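Local coordinates for protein putative oxidoreductase (Jannaschia sp., PDB 3C24) that is a putative oxidoreductase that probably binds a nicotinamide dinucleotide cofactor through its Rossmann-like domain, its substrate being unknown, at residues A[78-83]-A[108-113]. Numbering follows the deposited sequence. Where two conformers were deposited one is given.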
loop_
_atom_site.group_PDB
_atom_site.type_symbol
_atom_site.label_atom_id
_atom_site.label_comp_id
_atom_site.label_asym_id
_atom_site.label_seq_id
_atom_site.Cartn_x
_atom_site.Cartn_y
_atom_site.Cartn_z
ATOM N N ASN A 78 -14.685 4.460 -22.634
ATOM C CA ASN A 78 -15.221 3.668 -23.755
ATOM C C ASN A 78 -16.226 4.405 -24.643
ATOM O O ASN A 78 -16.727 3.862 -25.644
ATOM C CB ASN A 78 -15.803 2.324 -23.281
ATOM C CG ASN A 78 -17.120 2.464 -22.562
ATOM O OD1 ASN A 78 -17.432 3.494 -21.976
ATOM N ND2 ASN A 78 -17.902 1.401 -22.590
ATOM N N ILE A 79 -16.536 5.649 -24.309
ATOM C CA ILE A 79 -17.399 6.403 -25.208
ATOM C C ILE A 79 -16.730 7.732 -25.588
ATOM O O ILE A 79 -17.293 8.526 -26.326
ATOM C CB ILE A 79 -18.817 6.643 -24.649
ATOM C CG1 ILE A 79 -18.818 7.597 -23.470
ATOM C CG2 ILE A 79 -19.476 5.309 -24.224
ATOM C CD1 ILE A 79 -20.201 8.068 -23.145
ATOM N N ILE A 80 -15.529 7.959 -25.080
ATOM C CA ILE A 80 -14.833 9.234 -25.374
ATOM C C ILE A 80 -14.679 9.463 -26.877
ATOM O O ILE A 80 -14.859 10.591 -27.396
ATOM C CB ILE A 80 -13.476 9.337 -24.624
ATOM C CG1 ILE A 80 -13.690 9.626 -23.142
ATOM C CG2 ILE A 80 -12.619 10.475 -25.211
ATOM C CD1 ILE A 80 -14.286 10.993 -22.853
ATOM N N GLU A 81 -14.384 8.399 -27.620
ATOM C CA GLU A 81 -14.174 8.563 -29.074
ATOM C C GLU A 81 -15.445 9.082 -29.751
ATOM O O GLU A 81 -15.419 10.001 -30.574
ATOM C CB GLU A 81 -13.720 7.288 -29.769
ATOM C CG GLU A 81 -13.671 7.483 -31.270
ATOM C CD GLU A 81 -13.237 6.247 -32.059
ATOM O OE1 GLU A 81 -12.833 5.237 -31.455
ATOM O OE2 GLU A 81 -13.276 6.329 -33.284
ATOM N N LYS A 82 -16.562 8.471 -29.389
ATOM C CA LYS A 82 -17.876 8.828 -29.951
ATOM C C LYS A 82 -18.274 10.223 -29.549
ATOM O O LYS A 82 -18.696 11.035 -30.399
ATOM C CB LYS A 82 -18.959 7.826 -29.502
ATOM C CG LYS A 82 -20.315 8.094 -30.120
ATOM N N VAL A 83 -18.062 10.530 -28.281
ATOM C CA VAL A 83 -18.459 11.860 -27.750
ATOM C C VAL A 83 -17.612 12.961 -28.397
ATOM O O VAL A 83 -18.122 14.011 -28.847
ATOM C CB VAL A 83 -18.390 11.945 -26.247
ATOM C CG1 VAL A 83 -18.719 13.379 -25.784
ATOM C CG2 VAL A 83 -19.381 10.963 -25.629
ATOM N N GLY A 108 -5.008 6.910 -29.865
ATOM C CA GLY A 108 -5.044 7.564 -31.155
ATOM C C GLY A 108 -6.427 7.725 -31.757
ATOM O O GLY A 108 -6.564 7.886 -32.976
ATOM N N VAL A 109 -7.428 7.774 -30.899
ATOM C CA VAL A 109 -8.833 7.835 -31.356
ATOM C C VAL A 109 -9.452 9.206 -31.289
ATOM O O VAL A 109 -10.599 9.379 -31.685
ATOM C CB VAL A 109 -9.722 6.791 -30.608
ATOM C CG1 VAL A 109 -9.132 5.398 -30.793
ATOM C CG2 VAL A 109 -9.853 7.075 -29.136
HETATM N N MSE A 110 -8.704 10.197 -30.816
HETATM C CA MSE A 110 -9.236 11.587 -30.782
HETATM C C MSE A 110 -9.360 12.111 -32.199
HETATM O O MSE A 110 -8.479 11.870 -33.042
HETATM C CB MSE A 110 -8.380 12.546 -29.929
HETATM C CG MSE A 110 -8.208 12.113 -28.476
HETATM SE SE MSE A 110 -9.911 11.855 -27.537
HETATM C CE MSE A 110 -10.434 13.634 -27.464
ATOM N N PRO A 111 -10.467 12.811 -32.504
ATOM C CA PRO A 111 -10.583 13.296 -33.873
ATOM C C PRO A 111 -9.512 14.272 -34.202
ATOM O O PRO A 111 -9.064 15.016 -33.346
ATOM C CB PRO A 111 -11.932 14.022 -33.890
ATOM C CG PRO A 111 -12.618 13.670 -32.668
ATOM C CD PRO A 111 -11.641 13.132 -31.685
ATOM N N GLU A 112 -9.077 14.230 -35.446
ATOM C CA GLU A 112 -8.077 15.170 -35.957
ATOM C C GLU A 112 -8.699 16.520 -36.242
ATOM O O GLU A 112 -9.555 16.652 -37.106
ATOM C CB GLU A 112 -7.443 14.634 -37.253
ATOM C CG GLU A 112 -6.344 15.488 -37.813
ATOM C CD GLU A 112 -5.899 15.046 -39.205
ATOM O OE1 GLU A 112 -6.412 14.028 -39.718
ATOM O OE2 GLU A 112 -5.037 15.728 -39.793
ATOM N N ARG A 113 -8.246 17.506 -35.501
ATOM C CA ARG A 113 -8.660 18.905 -35.659
ATOM C C ARG A 113 -7.565 19.811 -35.073
ATOM O O ARG A 113 -7.440 19.984 -33.850
ATOM C CB ARG A 113 -10.020 19.175 -35.030
ATOM C CG ARG A 113 -10.459 20.649 -35.327
ATOM C CD ARG A 113 -11.799 21.070 -34.783
ATOM N NE ARG A 113 -11.899 22.498 -35.060
ATOM C CZ ARG A 113 -12.887 23.272 -34.688
ATOM N NH1 ARG A 113 -13.927 22.798 -34.040
ATOM N NH2 ARG A 113 -12.806 24.564 -34.974
#
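Glu81 and Val109 touch through van der Waals contacts alone, their side chains crossing at about a right angle. The glutamate chain, extended beyond CG, passes across the valine: its CB is 3.9 Å from Val109 CG2, and its OE1 ends 3.6 Å from Val109 CB. Glu81 CG also passes 3.6 Å from the backbone O of Val109. This path follows from the first torsion, which sets CG opposite the backbone N (chi1 174°). The carboxylate gets no polar partner from 108-113, and its OE2 is close to the like-charged OE2 of Glu85. With an alanine here the carboxylate end would be gone, and CB and CG1 of Val109 would probably lose the cover it gives them.

The second contact is apolar. Ile80 CG2 meets the selenium of selenomethionine Met110, SE, at 3.8 Å. The Met110 side chain starts away from the helix, but bends at chi2 and chi3 (-57° and -69°) and brings SE back to it.

Gly108 closes helix 103-107 with a Schellman motif, and the loop then runs past helix 77-87 toward strand 117-123. Ala104 of helix 103-107 touches Ile80, Val109 and Met110, so the loop and both helices pack together, in the connections that link strands 70-73, 96-99 and 117-123 of the Rossmann-like domain.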